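Local coordinates for protein aminotransferase, class I and II (Erwinia tasmaniensis, PDB 5Z0Q) that belongs to the class I and II aminotransferase family of pyridoxal-phosphate-dependent proteins and carries pyridoxal-5'-phosphate bound in a pocket of its fold, at residues 90-95 against 258-263; 228-233 against 254-259. All blocks are in the same frame, centred on the assembly; numbering follows the deposited sequence.

Interaction 1 of 2, residues 90-95 against 258-263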
ATOM      1  N   GLN A  90      -3.939  -5.468 -23.750  1.00 38.74           N
ATOM      2  CA  GLN A  90      -4.517  -6.739 -23.338  1.00 35.20           C
ATOM      3  C   GLN A  90      -4.754  -6.736 -21.829  1.00 35.72           C
ATOM      4  O   GLN A  90      -3.919  -6.233 -21.072  1.00 38.08           O
ATOM      5  CB  GLN A  90      -3.602  -7.899 -23.722  1.00 36.49           C
ATOM      6  CG  GLN A  90      -4.150  -8.757 -24.849  1.00 47.29           C
ATOM      7  CD  GLN A  90      -4.650  -7.929 -26.016  1.00 35.78           C
ATOM      8  OE1 GLN A  90      -3.870  -7.280 -26.713  1.00 40.39           O
ATOM      9  NE2 GLN A  90      -5.961  -7.940 -26.229  1.00 31.35           N
ATOM     10  N   PRO A  91      -5.881  -7.283 -21.369  1.00 33.91           N
ATOM     11  CA  PRO A  91      -6.205  -7.187 -19.935  1.00 34.99           C
ATOM     12  C   PRO A  91      -5.173  -7.830 -19.022  1.00 32.16           C
ATOM     13  O   PRO A  91      -4.903  -7.297 -17.939  1.00 39.95           O
ATOM     14  CB  PRO A  91      -7.567  -7.891 -19.841  1.00 28.48           C
ATOM     15  CG  PRO A  91      -8.148  -7.765 -21.211  1.00 25.83           C
ATOM     16  CD  PRO A  91      -6.982  -7.875 -22.148  1.00 34.01           C
ATOM     17  N   GLU A  92      -4.580  -8.955 -19.425  1.00 28.51           N
ATOM     18  CA  GLU A  92      -3.621  -9.627 -18.554  1.00 29.52           C
ATOM     19  C   GLU A  92      -2.293  -8.886 -18.450  1.00 34.07           C
ATOM     20  O   GLU A  92      -1.445  -9.288 -17.646  1.00 36.03           O
ATOM     21  CB  GLU A  92      -3.378 -11.064 -19.029  1.00 28.41           C
ATOM     22  CG  GLU A  92      -2.666 -11.191 -20.368  1.00 26.41           C
ATOM     23  CD  GLU A  92      -3.619 -11.159 -21.547  1.00 40.54           C
ATOM     24  OE1 GLU A  92      -4.802 -10.805 -21.354  1.00 40.86           O
ATOM     25  OE2 GLU A  92      -3.185 -11.494 -22.669  1.00 40.10           O
ATOM     26  N   TRP A  93      -2.090  -7.825 -19.235  1.00 34.27           N
ATOM     27  CA  TRP A  93      -0.879  -7.022 -19.107  1.00 33.69           C
ATOM     28  C   TRP A  93      -0.883  -6.166 -17.849  1.00 27.71           C
ATOM     29  O   TRP A  93       0.184  -5.718 -17.417  1.00 28.80           O
ATOM     30  CB  TRP A  93      -0.707  -6.112 -20.325  1.00 33.93           C
ATOM     31  CG  TRP A  93      -0.490  -6.827 -21.620  1.00 35.53           C
ATOM     32  CD1 TRP A  93      -0.353  -8.172 -21.805  1.00 37.94           C
ATOM     33  CD2 TRP A  93      -0.384  -6.230 -22.917  1.00 36.41           C
ATOM     34  NE1 TRP A  93      -0.168  -8.449 -23.139  1.00 40.91           N
ATOM     35  CE2 TRP A  93      -0.183  -7.273 -23.842  1.00 36.43           C
ATOM     36  CE3 TRP A  93      -0.439  -4.914 -23.386  1.00 34.81           C
ATOM     37  CZ2 TRP A  93      -0.037  -7.042 -25.208  1.00 33.25           C
ATOM     38  CZ3 TRP A  93      -0.293  -4.686 -24.742  1.00 31.14           C
ATOM     39  CH2 TRP A  93      -0.095  -5.743 -25.636  1.00 34.47           C
ATOM     40  N   LEU A  94      -2.049  -5.931 -17.255  1.00 30.69           N
ATOM     41  CA  LEU A  94      -2.167  -4.979 -16.162  1.00 32.98           C
ATOM     42  C   LEU A  94      -1.776  -5.610 -14.831  1.00 30.21           C
ATOM     43  O   LEU A  94      -2.080  -6.775 -14.562  1.00 29.90           O
ATOM     44  CB  LEU A  94      -3.596  -4.440 -16.081  1.00 27.48           C
ATOM     45  CG  LEU A  94      -4.107  -3.717 -17.329  1.00 24.52           C
ATOM     46  CD1 LEU A  94      -5.533  -3.239 -17.126  1.00 25.85           C
ATOM     47  CD2 LEU A  94      -3.197  -2.554 -17.684  1.00 27.70           C
ATOM     48  N   VAL A  95      -1.089  -4.825 -14.003  1.00 31.47           N
ATOM     49  CA  VAL A  95      -0.763  -5.187 -12.627  1.00 32.94           C
ATOM     50  C   VAL A  95      -1.021  -3.947 -11.781  1.00 29.53           C
ATOM     51  O   VAL A  95      -0.334  -2.932 -11.940  1.00 29.09           O
ATOM     52  CB  VAL A  95       0.689  -5.663 -12.460  1.00 26.76           C
ATOM     53  CG1 VAL A  95       0.994  -5.919 -10.994  1.00 24.21           C
ATOM     54  CG2 VAL A  95       0.945  -6.917 -13.280  1.00 24.18           C
ATOM     55  N   GLU A 258       7.061 -13.120 -19.442  1.00 32.50           N
ATOM     56  CA  GLU A 258       8.142 -13.471 -18.527  1.00 31.78           C
ATOM     57  C   GLU A 258       8.510 -12.295 -17.631  1.00 34.21           C
ATOM     58  O   GLU A 258       8.777 -12.477 -16.437  1.00 34.18           O
ATOM     59  CB  GLU A 258       9.365 -13.947 -19.310  1.00 37.13           C
ATOM     60  CG  GLU A 258      10.450 -14.557 -18.434  1.00 54.54           C
ATOM     61  CD  GLU A 258      11.838 -14.040 -18.765  1.00 63.94           C
ATOM     62  OE1 GLU A 258      12.742 -14.176 -17.912  1.00 68.11           O
ATOM     63  OE2 GLU A 258      12.027 -13.492 -19.873  1.00 57.53           O
ATOM     64  N   LEU A 259       8.537 -11.081 -18.188  1.00 33.09           N
ATOM     65  CA  LEU A 259       8.833  -9.908 -17.375  1.00 32.50           C
ATOM     66  C   LEU A 259       7.723  -9.628 -16.372  1.00 36.87           C
ATOM     67  O   LEU A 259       7.983  -9.063 -15.304  1.00 31.10           O
ATOM     68  CB  LEU A 259       9.064  -8.689 -18.268  1.00 31.77           C
ATOM     69  CG  LEU A 259      10.258  -8.760 -19.221  1.00 31.56           C
ATOM     70  CD1 LEU A 259      10.398  -7.464 -20.004  1.00 30.01           C
ATOM     71  CD2 LEU A 259      11.541  -9.075 -18.465  1.00 25.93           C
ATOM     72  N   ARG A 260       6.484 -10.011 -16.694  1.00 31.13           N
ATOM     73  CA  ARG A 260       5.388  -9.815 -15.752  1.00 26.43           C
ATOM     74  C   ARG A 260       5.482 -10.794 -14.588  1.00 27.45           C
ATOM     75  O   ARG A 260       5.135 -10.449 -13.453  1.00 27.42           O
ATOM     76  CB  ARG A 260       4.045  -9.958 -16.466  1.00 32.67           C
ATOM     77  CG  ARG A 260       2.865  -9.427 -15.666  1.00 31.34           C
ATOM     78  CD  ARG A 260       1.536  -9.736 -16.341  1.00 26.49           C
ATOM     79  NE  ARG A 260       1.584  -9.529 -17.785  1.00 32.05           N
ATOM     80  CZ  ARG A 260       1.424 -10.496 -18.683  1.00 32.24           C
ATOM     81  NH1 ARG A 260       1.192 -11.739 -18.285  1.00 33.06           N
ATOM     82  NH2 ARG A 260       1.487 -10.221 -19.979  1.00 40.32           N
ATOM     83  N   ALA A 261       5.945 -12.019 -14.852  1.00 32.98           N
ATOM     84  CA  ALA A 261       6.114 -12.993 -13.779  1.00 24.68           C
ATOM     85  C   ALA A 261       7.252 -12.591 -12.849  1.00 29.96           C
ATOM     86  O   ALA A 261       7.135 -12.727 -11.626  1.00 33.17           O
ATOM     87  CB  ALA A 261       6.358 -14.384 -14.365  1.00 18.47           C
ATOM     88  N   ARG A 262       8.361 -12.100 -13.409  1.00 28.83           N
ATOM     89  CA  ARG A 262       9.454 -11.606 -12.577  1.00 31.74           C
ATOM     90  C   ARG A 262       9.027 -10.392 -11.765  1.00 29.21           C
ATOM     91  O   ARG A 262       9.470 -10.221 -10.623  1.00 28.25           O
ATOM     92  CB  ARG A 262      10.664 -11.264 -13.450  1.00 33.34           C
ATOM     93  CG  ARG A 262      11.255 -12.450 -14.194  1.00 44.85           C
ATOM     94  CD  ARG A 262      12.260 -12.001 -15.247  1.00 47.31           C
ATOM     95  NE  ARG A 262      13.374 -11.255 -14.670  1.00 55.46           N
ATOM     96  CZ  ARG A 262      14.355 -10.706 -15.382  1.00 53.09           C
ATOM     97  NH1 ARG A 262      14.359 -10.817 -16.704  1.00 52.32           N
ATOM     98  NH2 ARG A 262      15.330 -10.045 -14.773  1.00 48.42           N
ATOM     99  N   PHE A 263       8.168  -9.543 -12.334  1.00 28.08           N
ATOM    100  CA  PHE A 263       7.677  -8.376 -11.610  1.00 23.37           C
ATOM    101  C   PHE A 263       6.769  -8.789 -10.459  1.00 27.74           C
ATOM    102  O   PHE A 263       6.937  -8.325  -9.324  1.00 26.27           O
ATOM    103  CB  PHE A 263       6.943  -7.444 -12.577  1.00 22.82           C
ATOM    104  CG  PHE A 263       6.525  -6.134 -11.970  1.00 26.59           C
ATOM    105  CD1 PHE A 263       7.387  -5.051 -11.965  1.00 25.91           C
ATOM    106  CD2 PHE A 263       5.263  -5.979 -11.419  1.00 22.42           C
ATOM    107  CE1 PHE A 263       7.004  -3.842 -11.414  1.00 22.92           C
ATOM    108  CE2 PHE A 263       4.873  -4.774 -10.866  1.00 18.28           C
ATOM    109  CZ  PHE A 263       5.746  -3.705 -10.864  1.00 24.14           C
TER
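Arg260 reaches from helix 257-267 to the 3-10 turn that leads into strand 94-97, and its guanidinium settles beside Trp93 with the two planes only 16° apart. The approach to the indole is oblique: Arg260 NH2 comes to 3.3 Å from Trp93 CD1, at the pyrrole side of the ring system. With CG anti to the backbone N (chi1 -165°) the Arg260 chain runs straight out from the helix and then bends at chi3, which turns the flat group alongside the tryptophan. The carbonyl O of Glu92 lies over one face of the guanidinium, toward its rim; although Glu92 O is 3.0 Å from Arg260 NE, the angle is too poor for a hydrogen bond, and NE is instead bonded to the carbonyl O of Ile254. Arginine suits this place because its aliphatic part packs on Val95 while NE hydrogen-bonds to Ile254 O.

Further along, Val95 points at the helix and divides its two methyls. Val95 CG2 packs 4.0 Å from Arg260 CG. Val95 CG1 meets the edge of the Phe263 ring near its plane, 4.0 Å from Phe263 CE2. Phe263 also touches Ile106 and Phe111 of helix 101-111. The arrangement is a helix packed against the edge strand of the mixed central sheet characteristic of the large domain in this aminotransferase fold.

Interaction 2 of 2, residues 228-233 against 254-259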
ATOM      1  N   ALA A 228       9.295  -2.716 -28.513  1.00 30.51           N
ATOM      2  CA  ALA A 228       9.285  -1.850 -27.339  1.00 29.54           C
ATOM      3  C   ALA A 228       8.308  -2.361 -26.288  1.00 31.31           C
ATOM      4  O   ALA A 228       8.566  -2.250 -25.085  1.00 34.32           O
ATOM      5  CB  ALA A 228       8.934  -0.419 -27.745  1.00 33.30           C
ATOM      6  N   ALA A 229       7.179  -2.922 -26.726  1.00 33.24           N
ATOM      7  CA  ALA A 229       6.194  -3.438 -25.782  1.00 28.29           C
ATOM      8  C   ALA A 229       6.730  -4.648 -25.026  1.00 31.88           C
ATOM      9  O   ALA A 229       6.481  -4.795 -23.824  1.00 35.31           O
ATOM     10  CB  ALA A 229       4.900  -3.787 -26.515  1.00 25.64           C
ATOM     11  N   GLN A 230       7.471  -5.521 -25.708  1.00 27.37           N
ATOM     12  CA  GLN A 230       7.982  -6.741 -25.094  1.00 29.71           C
ATOM     13  C   GLN A 230       9.245  -6.520 -24.273  1.00 28.84           C
ATOM     14  O   GLN A 230       9.775  -7.486 -23.715  1.00 30.46           O
ATOM     15  CB  GLN A 230       8.246  -7.798 -26.169  1.00 27.47           C
ATOM     16  CG  GLN A 230       6.992  -8.293 -26.874  1.00 32.97           C
ATOM     17  CD  GLN A 230       6.032  -8.991 -25.929  1.00 40.40           C
ATOM     18  OE1 GLN A 230       6.452  -9.673 -24.994  1.00 44.46           O
ATOM     19  NE2 GLN A 230       4.737  -8.817 -26.165  1.00 34.18           N
ATOM     20  N   ARG A 231       9.737  -5.284 -24.177  1.00 29.01           N
ATOM     21  CA  ARG A 231      10.958  -4.999 -23.434  1.00 27.61           C
ATOM     22  C   ARG A 231      10.763  -3.921 -22.374  1.00 31.34           C
ATOM     23  O   ARG A 231      11.749  -3.477 -21.774  1.00 32.66           O
ATOM     24  CB  ARG A 231      12.081  -4.582 -24.394  1.00 23.58           C
ATOM     25  CG  ARG A 231      11.921  -3.175 -24.954  1.00 25.31           C
ATOM     26  CD  ARG A 231      12.803  -2.926 -26.172  1.00 38.49           C
ATOM     27  NE  ARG A 231      14.207  -3.251 -25.933  1.00 40.68           N
ATOM     28  CZ  ARG A 231      14.853  -4.249 -26.528  1.00 31.39           C
ATOM     29  NH1 ARG A 231      14.227  -5.018 -27.407  1.00 28.80           N
ATOM     30  NH2 ARG A 231      16.130  -4.474 -26.249  1.00 35.74           N
ATOM     31  N   SER A 232       9.527  -3.496 -22.116  1.00 24.87           N
ATOM     32  CA  SER A 232       9.274  -2.335 -21.278  1.00 29.13           C
ATOM     33  C   SER A 232       8.169  -2.616 -20.269  1.00 28.62           C
ATOM     34  O   SER A 232       7.448  -3.613 -20.350  1.00 34.76           O
ATOM     35  CB  SER A 232       8.893  -1.112 -22.123  1.00 33.20           C
ATOM     36  OG  SER A 232       7.604  -1.274 -22.687  1.00 30.13           O
ATOM     37  N   ILE A 233       8.055  -1.704 -19.305  1.00 25.71           N
ATOM     38  CA  ILE A 233       6.955  -1.663 -18.351  1.00 26.82           C
ATOM     39  C   ILE A 233       6.463  -0.224 -18.280  1.00 26.43           C
ATOM     40  O   ILE A 233       7.270   0.707 -18.185  1.00 30.60           O
ATOM     41  CB  ILE A 233       7.377  -2.172 -16.957  1.00 34.39           C
ATOM     42  CG1 ILE A 233       6.274  -1.904 -15.931  1.00 37.46           C
ATOM     43  CG2 ILE A 233       8.697  -1.544 -16.523  1.00 30.89           C
ATOM     44  CD1 ILE A 233       6.659  -2.249 -14.512  1.00 27.84           C
ATOM     45  N   ILE A 254       2.719  -4.478 -18.405  1.00 35.21           N
ATOM     46  CA  ILE A 254       3.843  -5.320 -18.786  1.00 30.18           C
ATOM     47  C   ILE A 254       3.357  -6.315 -19.833  1.00 34.90           C
ATOM     48  O   ILE A 254       2.794  -7.359 -19.499  1.00 32.66           O
ATOM     49  CB  ILE A 254       4.441  -6.047 -17.568  1.00 32.27           C
ATOM     50  CG1 ILE A 254       4.442  -5.125 -16.347  1.00 31.31           C
ATOM     51  CG2 ILE A 254       5.852  -6.520 -17.873  1.00 28.80           C
ATOM     52  CD1 ILE A 254       4.808  -5.820 -15.056  1.00 22.41           C
ATOM     53  N   PRO A 255       3.547  -6.016 -21.122  1.00 34.02           N
ATOM     54  CA  PRO A 255       3.102  -6.960 -22.158  1.00 32.25           C
ATOM     55  C   PRO A 255       3.896  -8.254 -22.180  1.00 34.52           C
ATOM     56  O   PRO A 255       3.347  -9.297 -22.557  1.00 36.28           O
ATOM     57  CB  PRO A 255       3.284  -6.165 -23.460  1.00 29.95           C
ATOM     58  CG  PRO A 255       3.341  -4.730 -23.035  1.00 28.79           C
ATOM     59  CD  PRO A 255       4.006  -4.742 -21.695  1.00 28.20           C
ATOM     60  N   ASN A 256       5.163  -8.223 -21.789  1.00 34.76           N
ATOM     61  CA  ASN A 256       5.976  -9.434 -21.802  1.00 39.48           C
ATOM     62  C   ASN A 256       5.510 -10.377 -20.700  1.00 35.49           C
ATOM     63  O   ASN A 256       5.439  -9.973 -19.534  1.00 37.35           O
ATOM     64  CB  ASN A 256       7.453  -9.083 -21.621  1.00 42.87           C
ATOM     65  CG  ASN A 256       8.377 -10.252 -21.916  1.00 38.02           C
ATOM     66  OD1 ASN A 256       8.140 -11.379 -21.480  1.00 40.35           O
ATOM     67  ND2 ASN A 256       9.442  -9.985 -22.663  1.00 39.03           N
ATOM     68  N   PRO A 257       5.176 -11.631 -21.023  1.00 37.97           N
ATOM     69  CA  PRO A 257       4.735 -12.554 -19.964  1.00 34.72           C
ATOM     70  C   PRO A 257       5.831 -12.894 -18.970  1.00 37.96           C
ATOM     71  O   PRO A 257       5.568 -12.951 -17.762  1.00 32.58           O
ATOM     72  CB  PRO A 257       4.272 -13.791 -20.749  1.00 30.35           C
ATOM     73  CG  PRO A 257       4.023 -13.298 -22.143  1.00 32.45           C
ATOM     74  CD  PRO A 257       5.031 -12.215 -22.365  1.00 39.17           C
ATOM     75  N   GLU A 258       7.061 -13.120 -19.442  1.00 32.50           N
ATOM     76  CA  GLU A 258       8.142 -13.471 -18.527  1.00 31.78           C
ATOM     77  C   GLU A 258       8.510 -12.295 -17.631  1.00 34.21           C
ATOM     78  O   GLU A 258       8.777 -12.477 -16.437  1.00 34.18           O
ATOM     79  CB  GLU A 258       9.365 -13.947 -19.310  1.00 37.13           C
ATOM     80  CG  GLU A 258      10.450 -14.557 -18.434  1.00 54.54           C
ATOM     81  CD  GLU A 258      11.838 -14.040 -18.765  1.00 63.94           C
ATOM     82  OE1 GLU A 258      12.742 -14.176 -17.912  1.00 68.11           O
ATOM     83  OE2 GLU A 258      12.027 -13.492 -19.873  1.00 57.53           O
ATOM     84  N   LEU A 259       8.537 -11.081 -18.188  1.00 33.09           N
ATOM     85  CA  LEU A 259       8.833  -9.908 -17.375  1.00 32.50           C
ATOM     86  C   LEU A 259       7.723  -9.628 -16.372  1.00 36.87           C
ATOM     87  O   LEU A 259       7.983  -9.063 -15.304  1.00 31.10           O
ATOM     88  CB  LEU A 259       9.064  -8.689 -18.268  1.00 31.77           C
ATOM     89  CG  LEU A 259      10.258  -8.760 -19.221  1.00 31.56           C
ATOM     90  CD1 LEU A 259      10.398  -7.464 -20.004  1.00 30.01           C
ATOM     91  CD2 LEU A 259      11.541  -9.075 -18.465  1.00 25.93           C
TER
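Asn256 gives this contact its one hydrogen bond between the segments. Asn256 ND2 lies 2.7 Å from Gln230 O, with a nearly straight N-H...O angle of 174°; the bond lies in the carbonyl plane of Gln230 and in the amide plane of Asn256. Placing CG anti to the backbone N (chi1 -168°) directs the amide so that its two ends do different work. While ND2 reaches across, Asn256 is also the N-cap of helix 257-267, its OD1 accepting weak bonds from Glu258 N and Leu259 N. Asparagine suits the position because one flat group supplies both a donor and an acceptor.

A second polar group supports the turn from the other segment. Ser232 OG donates to the carbonyl O of Ala228, the two oxygens 2.8 Å apart, tying the start of strand 232-236 back to the end of helix 226-229.

The rest is packing. The small methyl of Ala229 meets the flat-sided ring of Pro255, with Pro255 CG 3.9 Å from Ala229 CB. Deeper in, Ile233 and Ile254 lie side by side pointing the same way, CG1 of Ile233 being 3.7 Å from CG1 of Ile254. Leu259 adds CD1 near the carbonyl O of Gln230. Gln230 is a different case, an exposed polar side chain bent at its second torsion and lying across the backbone of Asn256. Its amide is turned 49° from that of Asn256, with Gln230 OE1 3.6 Å from Asn256 CB.

Apolar contacts between Ala229 and Pro255 and between Ile233 and Ile254 thus accompany one directional amide bond, which probably limits how the segments can shift, while the same asparagine caps the helix.

The two contacts lie side by side, their centres about 7 Å apart, and share Glu258 and Leu259 at the start of helix 257-267. Segment 90-95 comes first in the chain, then 228-233, then 254-259 running into 258-263, so both interactions end on the same part of the sequence. Direct contacts join the pair: Trp93 O is probably hydrogen-bonded to Ile254 N, and Phe263 packs on Ile233. Sequence-distant pieces are thereby held together at the end of the sheet where strands 94-97, 250-253 and 232-236 lie next to each other. The side chains of Phe263 and Ile233 each lie about 12 Å from a bound pyridoxal-5'-phosphate, so the contacts are structural packing and not part of the pocket.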